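Local coordinates for iota-carrageenase (PDB 1H80), which hydrolyses iota-carrageenans, sulfated galactans of red algal cell walls, cutting internal beta-1,4 linkages with inversion of the anomeric configuration, at residues A[97-102]-A[132-137]; A[156-161]-A[193-198]; A[216-221]-A[248-253]. One frame throughout, in Å; residues are numbered along the deposited sequence.

In the fold
From the N terminus, contact 1 closes the first loop by laying 132-137 beside 97-102, contact 2 closes the next by bringing 193-198 back to 156-161, and contact 3 the last, pairing 216-221 with 248-253. The three follow in series; none nests in or crosses another. Each closure is one turn of the right-handed parallel beta-helix, and neighbouring contacts are joined by backbone bonds: Val-134 N probably bonds Ser-159 O, tying contact 1 to contact 2, and Ile-194 O probably receives Arg-216 N, tying contact 2 to contact 3. Contacts 1 and 3 do not touch. A sodium ion lies between contacts 1 and 2, bound by carbonyls from both.

Contact 1: A[97-102]-A[132-137]; sequences HRLFEV and LAVFKL. With NA (sodium ion), chain H.
Lys-136 lies across Arg-98, one positive side chain over another, with Lys-136 CD above one face of the guanidinium. Arg-98 NH2 and Lys-136 NZ are modelled 3.0 Å apart, but both are donors and the arginine has two conformers, so this spacing is doubtful. In the conformer described, a bend at chi2 (95°) turns the guanidinium toward Glu-101, where NH1 forms a salt bridge with Glu-101 OE2 at 2.7 Å, weak as a hydrogen bond. The other oxygen of Glu-101 is taken by Gln-71. The nearby carboxylate would probably offset part of the local positive charge.

On the opposite face of the sheet the packing is apolar. Phe-100 CD2 sits over one face of the Phe-135 ring, 3.5 Å from Phe-135 CZ, the two planes inclined at 43°. Val-102 CG2 meets the same ring in plane, at its edge, 3.9 Å from Phe-135 CD2, and Leu-137 CD2 lies alongside Val-102.

The backbones run parallel in register and turn a corner together at Leu-99 and Val-134. Leu-99 N bonds Ala-133 O at 3.1 Å and Phe-100 N bonds Val-134 O at 2.9 Å, carrying the ladder round the bend. This pair of rungs lies between strand 64-71, beside 97-102, and strand 160-167, beside 132-137, while Phe-113 from strand 111-115 packs against both rings and Ile-145 from strand 143-151 against that of Phe-135.

Contact 2: A[156-161]-A[193-198]; sequences IFASIL and LIQTYG. With NA (sodium ion), chain H.
Ile-160 N donates to Leu-193 O over 2.8 Å, and Gln-195 N answers by bonding Ile-160 O at 3.1 Å. These alternating bonds are the parallel pairing between successive turns of a right-handed beta-helix, here at the point where the chain comes out of a loop into strand 160-167.

Ile-160 and Ile-194 stand side by side, pointing the same way, on the face that packs against Ile-179, Ile-182 and Phe-204. The ethyl arm of Ile-194 folds over at chi2 (-63°), which swings CD1 onto its neighbour: Ile-194 CD1 is only 3.5 Å from Ile-160 CB, tighter than usual van der Waals contact, and it also touches Ile-160 CD1. With an alanine in place of Ile-160, CG1, CG2 and CD1 are gone, which would probably open a gap beside Ile-194 CD1 and leave that methyl freer to turn. On the other side of the sheet Ala-158 CB rests on Gln-195 CB at 3.7 Å, and Leu-161 CD2 approaches the Tyr-197 ring at its edge.

Before the strand, the chain wraps a sodium ion. Two consecutive carbonyls bind the metal, Ile-156 O at 2.4 Å and Phe-157 O at 2.3 Å. Leu-132 O, Thr-155 OG1 and a water supply the other ligands. That water ties the ion to Ser-159, just before the strand: it sits 2.4 Å from the sodium ion and donates a hydrogen bond to Ser-159 OG at 2.8 Å, the same hydroxyl oxygen that is hydrogen-bonded to Gln-184 OE1.

Contact 3: A[216-221]-A[248-253]; sequences RMETDN and AVMFGP
Two successive rungs of the parallel beta-helix meet where strand 216-218, flanked on its other side by strand 194-196, pairs with strand 250-252. Met-217 holds the middle: its N bonds Met-250 O at 2.9 Å, and its O accepts Gly-252 N at 3.0 Å. Past the strands the bonding slackens, with Thr-219 N to Gly-252 O and Thr-219 OG1 to Pro-253 O both weak; the hydroxyl also bonds Asn-258.

Towards the core, Met-217 and Phe-251 project side by side. The methionine is bent at chi3 (-80°), which brings its CE over one face of the phenyl ring, 3.7 Å from the Phe-251 centroid, as a CH-pi contact, while SD stands obliquely to the ring in a Met-aromatic arrangement. The methyl is pressed from another direction too, since Met-217 CE lies 3.4 Å from Val-249 CG1, a tight pair. Val-261 touches both Met-217 and Phe-251.

On the other side, Arg-216 NH1 meets Glu-218 OE1 at 3.1 Å, nearly in the guanidinium plane, in a salt bridge within the strand. Tyr-191 O takes Arg-216 NH2, and His-254 takes the second glutamate oxygen, so both charged groups have further partners. Met-250 CE, in one of two conformers, lies beside the ion pair. Apolar side chains lined up on successive parallel rungs, as Met-217 and Phe-251 are, are typical of the interior stacks of beta-helix proteins.

Contact 1: A[97-102]-A[132-137]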
loop_
_atom_site.group_PDB
_atom_site.type_symbol
_atom_site.label_atom_id
_atom_site.label_comp_id
_atom_site.label_asym_id
_atom_site.label_seq_id
_atom_site.Cartn_x
_atom_site.Cartn_y
_atom_site.Cartn_z
ATOM N N HIS A 97 -3.351 -5.340 -14.890
ATOM C CA HIS A 97 -2.148 -6.132 -15.062
ATOM C C HIS A 97 -1.166 -6.053 -13.913
ATOM O O HIS A 97 -1.137 -5.081 -13.160
ATOM C CB HIS A 97 -1.442 -5.694 -16.342
ATOM C CG HIS A 97 -2.290 -5.816 -17.567
ATOM N ND1 HIS A 97 -2.273 -4.880 -18.577
ATOM C CD2 HIS A 97 -3.171 -6.770 -17.953
ATOM C CE1 HIS A 97 -3.107 -5.250 -19.533
ATOM N NE2 HIS A 97 -3.665 -6.394 -19.178
ATOM N N ARG A 98 -0.362 -7.101 -13.782
ATOM C CA ARG A 98 0.660 -7.168 -12.749
ATOM C C ARG A 98 1.894 -7.764 -13.402
ATOM O O ARG A 98 1.782 -8.591 -14.307
ATOM C CB ARG A 98 0.221 -8.069 -11.589
ATOM C CG ARG A 98 -1.148 -7.753 -11.015
ATOM C CD ARG A 98 -2.210 -8.632 -11.650
ATOM N NE ARG A 98 -3.549 -8.315 -11.165
ATOM C CZ ARG A 98 -4.630 -9.037 -11.437
ATOM N NH1 ARG A 98 -4.531 -10.124 -12.189
ATOM N NH2 ARG A 98 -5.811 -8.668 -10.960
ATOM N N LEU A 99 3.071 -7.342 -12.960
ATOM C CA LEU A 99 4.297 -7.880 -13.518
ATOM C C LEU A 99 4.416 -9.306 -12.999
ATOM O O LEU A 99 4.667 -10.242 -13.761
ATOM C CB LEU A 99 5.513 -7.074 -13.056
ATOM C CG LEU A 99 5.746 -5.678 -13.629
ATOM C CD1 LEU A 99 6.966 -5.073 -12.957
ATOM C CD2 LEU A 99 5.955 -5.751 -15.127
ATOM N N PHE A 100 4.192 -9.464 -11.696
ATOM C CA PHE A 100 4.320 -10.759 -11.044
ATOM C C PHE A 100 3.129 -11.132 -10.178
ATOM O O PHE A 100 2.626 -10.313 -9.411
ATOM C CB PHE A 100 5.563 -10.755 -10.152
ATOM C CG PHE A 100 6.768 -10.134 -10.794
ATOM C CD1 PHE A 100 7.347 -10.711 -11.916
ATOM C CD2 PHE A 100 7.319 -8.964 -10.279
ATOM C CE1 PHE A 100 8.459 -10.131 -12.522
ATOM C CE2 PHE A 100 8.432 -8.376 -10.876
ATOM C CZ PHE A 100 9.002 -8.961 -12.001
ATOM N N GLU A 101 2.688 -12.378 -10.295
ATOM C CA GLU A 101 1.587 -12.864 -9.480
ATOM C C GLU A 101 2.149 -14.014 -8.657
ATOM O O GLU A 101 2.851 -14.876 -9.182
ATOM C CB GLU A 101 0.427 -13.325 -10.360
ATOM C CG GLU A 101 -0.142 -12.191 -11.204
ATOM C CD GLU A 101 -1.454 -12.544 -11.874
ATOM O OE1 GLU A 101 -1.513 -13.578 -12.570
ATOM O OE2 GLU A 101 -2.426 -11.777 -11.707
ATOM N N VAL A 102 1.859 -14.010 -7.361
ATOM C CA VAL A 102 2.374 -15.041 -6.473
ATOM C C VAL A 102 1.260 -15.679 -5.663
ATOM O O VAL A 102 0.803 -15.117 -4.667
ATOM C CB VAL A 102 3.415 -14.450 -5.498
ATOM C CG1 VAL A 102 4.185 -15.569 -4.810
ATOM C CG2 VAL A 102 4.353 -13.516 -6.246
ATOM N N LEU A 132 -1.436 -0.971 -13.522
ATOM C CA LEU A 132 -0.282 -1.802 -13.204
ATOM C C LEU A 132 0.073 -1.941 -11.732
ATOM O O LEU A 132 0.075 -0.969 -10.986
ATOM C CB LEU A 132 0.953 -1.249 -13.913
ATOM C CG LEU A 132 1.038 -1.282 -15.436
ATOM C CD1 LEU A 132 2.195 -0.407 -15.897
ATOM C CD2 LEU A 132 1.227 -2.719 -15.897
ATOM N N ALA A 133 0.385 -3.169 -11.335
ATOM C CA ALA A 133 0.834 -3.465 -9.982
ATOM C C ALA A 133 2.108 -4.269 -10.217
ATOM O O ALA A 133 2.243 -4.930 -11.248
ATOM C CB ALA A 133 -0.192 -4.303 -9.239
ATOM N N VAL A 134 3.055 -4.199 -9.289
ATOM C CA VAL A 134 4.292 -4.949 -9.452
ATOM C C VAL A 134 4.077 -6.394 -9.009
ATOM O O VAL A 134 4.412 -7.333 -9.733
ATOM C CB VAL A 134 5.433 -4.314 -8.636
ATOM C CG1 VAL A 134 6.712 -5.108 -8.817
ATOM C CG2 VAL A 134 5.642 -2.875 -9.085
ATOM N N PHE A 135 3.512 -6.564 -7.819
ATOM C CA PHE A 135 3.226 -7.891 -7.278
ATOM C C PHE A 135 1.794 -7.994 -6.789
ATOM O O PHE A 135 1.275 -7.071 -6.168
ATOM C CB PHE A 135 4.097 -8.221 -6.054
ATOM C CG PHE A 135 5.504 -8.610 -6.373
ATOM C CD1 PHE A 135 6.506 -7.651 -6.449
ATOM C CD2 PHE A 135 5.837 -9.948 -6.573
ATOM C CE1 PHE A 135 7.822 -8.017 -6.717
ATOM C CE2 PHE A 135 7.150 -10.325 -6.843
ATOM C CZ PHE A 135 8.142 -9.357 -6.915
ATOM N N LYS A 136 1.156 -9.120 -7.080
ATOM C CA LYS A 136 -0.170 -9.384 -6.551
ATOM C C LYS A 136 0.053 -10.703 -5.826
ATOM O O LYS A 136 0.419 -11.705 -6.444
ATOM C CB LYS A 136 -1.227 -9.562 -7.638
ATOM C CG LYS A 136 -2.597 -9.839 -7.030
ATOM C CD LYS A 136 -3.712 -9.855 -8.056
ATOM C CE LYS A 136 -5.047 -10.121 -7.377
ATOM N NZ LYS A 136 -6.189 -10.104 -8.334
ATOM N N LEU A 137 -0.135 -10.689 -4.512
ATOM C CA LEU A 137 0.073 -11.879 -3.703
ATOM C C LEU A 137 -1.248 -12.533 -3.348
ATOM O O LEU A 137 -2.245 -11.852 -3.105
ATOM C CB LEU A 137 0.815 -11.514 -2.416
ATOM C CG LEU A 137 2.068 -10.650 -2.583
ATOM C CD1 LEU A 137 2.669 -10.380 -1.217
ATOM C CD2 LEU A 137 3.076 -11.349 -3.490
HETATM NA NA NA H . 0.016 0.934 -9.787
HETATM O O HOH W 1 2.238 1.219 -8.845
#

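Contact 2: A[156-161]-A[193-198]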
loop_
_atom_site.group_PDB
_atom_site.type_symbol
_atom_site.label_atom_id
_atom_site.label_comp_id
_atom_site.label_asym_id
_atom_site.label_seq_id
_atom_site.Cartn_x
_atom_site.Cartn_y
_atom_site.Cartn_z
ATOM N N ILE A 156 -2.706 3.307 -11.604
ATOM C CA ILE A 156 -3.754 2.836 -10.715
ATOM C C ILE A 156 -3.155 1.628 -9.996
ATOM O O ILE A 156 -2.226 1.001 -10.514
ATOM C CB ILE A 156 -4.996 2.383 -11.514
ATOM C CG1 ILE A 156 -5.525 3.545 -12.360
ATOM C CG2 ILE A 156 -6.064 1.856 -10.571
ATOM C CD1 ILE A 156 -5.919 4.777 -11.560
ATOM N N PHE A 157 -3.675 1.324 -8.809
ATOM C CA PHE A 157 -3.232 0.189 -7.994
ATOM C C PHE A 157 -1.949 0.405 -7.214
ATOM O O PHE A 157 -0.990 0.993 -7.716
ATOM C CB PHE A 157 -3.047 -1.068 -8.854
ATOM C CG PHE A 157 -4.312 -1.555 -9.486
ATOM C CD1 PHE A 157 -5.314 -2.123 -8.712
ATOM C CD2 PHE A 157 -4.516 -1.410 -10.850
ATOM C CE1 PHE A 157 -6.510 -2.542 -9.290
ATOM C CE2 PHE A 157 -5.706 -1.823 -11.440
ATOM C CZ PHE A 157 -6.707 -2.389 -10.658
ATOM N N ALA A 158 -1.944 -0.079 -5.977
ATOM C CA ALA A 158 -0.753 -0.001 -5.150
ATOM C C ALA A 158 0.207 -0.969 -5.828
ATOM O O ALA A 158 -0.220 -1.901 -6.510
ATOM C CB ALA A 158 -1.059 -0.465 -3.736
ATOM N N SER A 159 1.502 -0.766 -5.631
ATOM C CA SER A 159 2.493 -1.618 -6.267
ATOM C C SER A 159 2.514 -3.057 -5.782
ATOM O O SER A 159 2.760 -3.968 -6.564
ATOM C CB SER A 159 3.876 -1.004 -6.102
ATOM O OG SER A 159 3.936 0.229 -6.793
ATOM N N ILE A 160 2.276 -3.256 -4.492
ATOM C CA ILE A 160 2.264 -4.597 -3.932
ATOM C C ILE A 160 0.908 -4.832 -3.294
ATOM O O ILE A 160 0.536 -4.178 -2.318
ATOM C CB ILE A 160 3.391 -4.780 -2.892
ATOM C CG1 ILE A 160 4.747 -4.516 -3.562
ATOM C CG2 ILE A 160 3.359 -6.196 -2.323
ATOM C CD1 ILE A 160 5.936 -4.657 -2.650
ATOM N N LEU A 161 0.162 -5.763 -3.871
ATOM C CA LEU A 161 -1.165 -6.089 -3.387
ATOM C C LEU A 161 -1.088 -7.364 -2.564
ATOM O O LEU A 161 -0.889 -8.446 -3.109
ATOM C CB LEU A 161 -2.112 -6.284 -4.574
ATOM C CG LEU A 161 -2.160 -5.115 -5.561
ATOM C CD1 LEU A 161 -2.963 -5.502 -6.791
ATOM C CD2 LEU A 161 -2.771 -3.898 -4.878
ATOM N N LEU A 193 2.629 2.270 -2.219
ATOM C CA LEU A 193 3.460 1.080 -2.239
ATOM C C LEU A 193 2.765 -0.232 -1.885
ATOM O O LEU A 193 2.716 -1.151 -2.705
ATOM C CB LEU A 193 4.668 1.320 -1.333
ATOM C CG LEU A 193 5.796 0.293 -1.306
ATOM C CD1 LEU A 193 6.147 -0.174 -2.708
ATOM C CD2 LEU A 193 7.000 0.942 -0.631
ATOM N N ILE A 194 2.221 -0.315 -0.677
ATOM C CA ILE A 194 1.548 -1.528 -0.224
ATOM C C ILE A 194 0.080 -1.315 0.102
ATOM O O ILE A 194 -0.290 -0.300 0.679
ATOM C CB ILE A 194 2.143 -2.054 1.109
ATOM C CG1 ILE A 194 3.667 -2.104 1.044
ATOM C CG2 ILE A 194 1.546 -3.421 1.439
ATOM C CD1 ILE A 194 4.214 -3.055 0.012
ATOM N N GLN A 195 -0.760 -2.262 -0.292
ATOM C CA GLN A 195 -2.149 -2.220 0.139
ATOM C C GLN A 195 -2.404 -3.641 0.607
ATOM O O GLN A 195 -2.144 -4.598 -0.124
ATOM C CB GLN A 195 -3.147 -1.835 -0.952
ATOM C CG GLN A 195 -4.558 -1.821 -0.345
ATOM C CD GLN A 195 -5.537 -0.890 -1.024
ATOM O OE1 GLN A 195 -6.689 -0.773 -0.590
ATOM N NE2 GLN A 195 -5.101 -0.227 -2.081
ATOM N N THR A 196 -2.893 -3.774 1.836
ATOM C CA THR A 196 -3.146 -5.085 2.422
ATOM C C THR A 196 -4.623 -5.418 2.537
ATOM O O THR A 196 -5.413 -4.603 3.006
ATOM C CB THR A 196 -2.556 -5.180 3.834
ATOM O OG1 THR A 196 -3.261 -4.286 4.708
ATOM C CG2 THR A 196 -1.083 -4.804 3.819
ATOM N N TYR A 197 -4.982 -6.629 2.127
ATOM C CA TYR A 197 -6.364 -7.089 2.198
ATOM C C TYR A 197 -6.453 -8.290 3.133
ATOM O O TYR A 197 -7.244 -8.304 4.076
ATOM C CB TYR A 197 -6.841 -7.472 0.802
ATOM C CG TYR A 197 -6.785 -6.318 -0.166
ATOM C CD1 TYR A 197 -7.741 -5.305 -0.125
ATOM C CD2 TYR A 197 -5.764 -6.226 -1.110
ATOM C CE1 TYR A 197 -7.681 -4.226 -1.005
ATOM C CE2 TYR A 197 -5.690 -5.152 -1.991
ATOM C CZ TYR A 197 -6.653 -4.157 -1.934
ATOM O OH TYR A 197 -6.579 -3.100 -2.811
ATOM N N GLY A 198 -5.629 -9.297 2.861
ATOM C CA GLY A 198 -5.610 -10.488 3.688
ATOM C C GLY A 198 -4.160 -10.811 3.972
ATOM O O GLY A 198 -3.347 -10.874 3.049
HETATM NA NA NA H . 0.016 0.934 -9.787
HETATM O O HOH W 1 2.238 1.219 -8.845
#

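Contact 3: A[216-221]-A[248-253]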
loop_
_atom_site.group_PDB
_atom_site.type_symbol
_atom_site.label_atom_id
_atom_site.label_comp_id
_atom_site.label_asym_id
_atom_site.label_seq_id
_atom_site.Cartn_x
_atom_site.Cartn_y
_atom_site.Cartn_z
ATOM N N ARG A 216 -0.650 0.988 3.236
ATOM C CA ARG A 216 -2.082 1.222 3.257
ATOM C C ARG A 216 -2.844 -0.007 3.731
ATOM O O ARG A 216 -3.151 -0.904 2.948
ATOM C CB ARG A 216 -2.531 1.617 1.851
ATOM C CG ARG A 216 -3.982 2.030 1.733
ATOM C CD ARG A 216 -4.348 2.185 0.266
ATOM N NE ARG A 216 -3.743 3.366 -0.345
ATOM C CZ ARG A 216 -4.285 4.580 -0.302
ATOM N NH1 ARG A 216 -5.441 4.765 0.320
ATOM N NH2 ARG A 216 -3.677 5.608 -0.880
ATOM N N MET A 217 -3.141 -0.047 5.023
ATOM C CA MET A 217 -3.869 -1.175 5.572
ATOM C C MET A 217 -5.347 -0.855 5.493
ATOM O O MET A 217 -6.030 -0.664 6.499
ATOM C CB MET A 217 -3.402 -1.443 6.996
ATOM C CG MET A 217 -1.956 -1.935 7.001
ATOM S SD MET A 217 -1.210 -2.077 8.608
ATOM C CE MET A 217 -0.786 -0.341 8.914
ATOM N N GLU A 218 -5.810 -0.781 4.251
ATOM C CA GLU A 218 -7.197 -0.485 3.928
ATOM C C GLU A 218 -7.766 -1.779 3.362
ATOM O O GLU A 218 -7.637 -2.078 2.172
ATOM C CB GLU A 218 -7.246 0.654 2.904
ATOM C CG GLU A 218 -8.636 1.046 2.444
ATOM C CD GLU A 218 -8.672 2.440 1.841
ATOM O OE1 GLU A 218 -7.706 2.815 1.141
ATOM O OE2 GLU A 218 -9.672 3.158 2.064
ATOM N N THR A 219 -8.379 -2.552 4.248
ATOM C CA THR A 219 -8.942 -3.852 3.914
ATOM C C THR A 219 -10.347 -3.749 3.333
ATOM O O THR A 219 -11.329 -3.990 4.033
ATOM C CB THR A 219 -8.958 -4.725 5.175
ATOM O OG1 THR A 219 -9.688 -4.052 6.211
ATOM C CG2 THR A 219 -7.538 -4.944 5.670
ATOM N N ASP A 220 -10.443 -3.422 2.046
ATOM C CA ASP A 220 -11.754 -3.245 1.423
ATOM C C ASP A 220 -12.085 -4.060 0.177
ATOM O O ASP A 220 -12.953 -3.663 -0.605
ATOM C CB ASP A 220 -11.980 -1.760 1.115
ATOM C CG ASP A 220 -10.976 -1.205 0.118
ATOM O OD1 ASP A 220 -10.184 -1.989 -0.445
ATOM O OD2 ASP A 220 -10.986 0.025 -0.111
ATOM N N ASN A 221 -11.418 -5.191 -0.017
ATOM C CA ASN A 221 -11.699 -6.033 -1.178
ATOM C C ASN A 221 -13.099 -6.626 -1.015
ATOM O O ASN A 221 -13.391 -7.271 -0.008
ATOM C CB ASN A 221 -10.671 -7.162 -1.275
ATOM C CG ASN A 221 -10.810 -7.968 -2.551
ATOM O OD1 ASN A 221 -11.912 -8.361 -2.931
ATOM N ND2 ASN A 221 -9.689 -8.226 -3.214
ATOM N N ALA A 248 2.257 7.830 5.754
ATOM C CA ALA A 248 3.201 6.727 5.661
ATOM C C ALA A 248 2.453 5.454 6.015
ATOM O O ALA A 248 2.588 4.428 5.356
ATOM C CB ALA A 248 4.352 6.941 6.632
ATOM N N VAL A 249 1.654 5.540 7.068
ATOM C CA VAL A 249 0.887 4.400 7.537
ATOM C C VAL A 249 -0.571 4.786 7.696
ATOM O O VAL A 249 -0.887 5.814 8.287
ATOM C CB VAL A 249 1.417 3.912 8.892
ATOM C CG1 VAL A 249 0.559 2.764 9.396
ATOM C CG2 VAL A 249 2.869 3.474 8.755
ATOM N N MET A 250 -1.462 3.957 7.170
ATOM C CA MET A 250 -2.882 4.241 7.277
ATOM C C MET A 250 -3.694 3.003 7.619
ATOM O O MET A 250 -3.439 1.915 7.102
ATOM C CB MET A 250 -3.388 4.863 5.974
ATOM C CG MET A 250 -4.886 5.089 5.933
ATOM S SD MET A 250 -5.741 3.681 5.210
ATOM C CE MET A 250 -6.222 4.401 3.635
ATOM N N PHE A 251 -4.663 3.180 8.513
ATOM C CA PHE A 251 -5.537 2.095 8.929
ATOM C C PHE A 251 -6.944 2.462 8.481
ATOM O O PHE A 251 -7.449 3.534 8.813
ATOM C CB PHE A 251 -5.531 1.924 10.450
ATOM C CG PHE A 251 -4.197 1.541 11.015
ATOM C CD1 PHE A 251 -3.248 2.513 11.319
ATOM C CD2 PHE A 251 -3.887 0.205 11.241
ATOM C CE1 PHE A 251 -2.009 2.162 11.841
ATOM C CE2 PHE A 251 -2.650 -0.158 11.760
ATOM C CZ PHE A 251 -1.709 0.821 12.061
ATOM N N GLY A 252 -7.563 1.574 7.713
ATOM C CA GLY A 252 -8.915 1.804 7.232
ATOM C C GLY A 252 -9.526 0.428 7.075
ATOM O O GLY A 252 -9.465 -0.153 5.996
ATOM N N PRO A 253 -10.141 -0.112 8.136
ATOM C CA PRO A 253 -10.746 -1.444 8.090
ATOM C C PRO A 253 -12.018 -1.609 7.275
ATOM O O PRO A 253 -12.399 -2.733 6.947
ATOM C CB PRO A 253 -10.964 -1.758 9.562
ATOM C CG PRO A 253 -11.368 -0.418 10.106
ATOM C CD PRO A 253 -10.378 0.529 9.445
#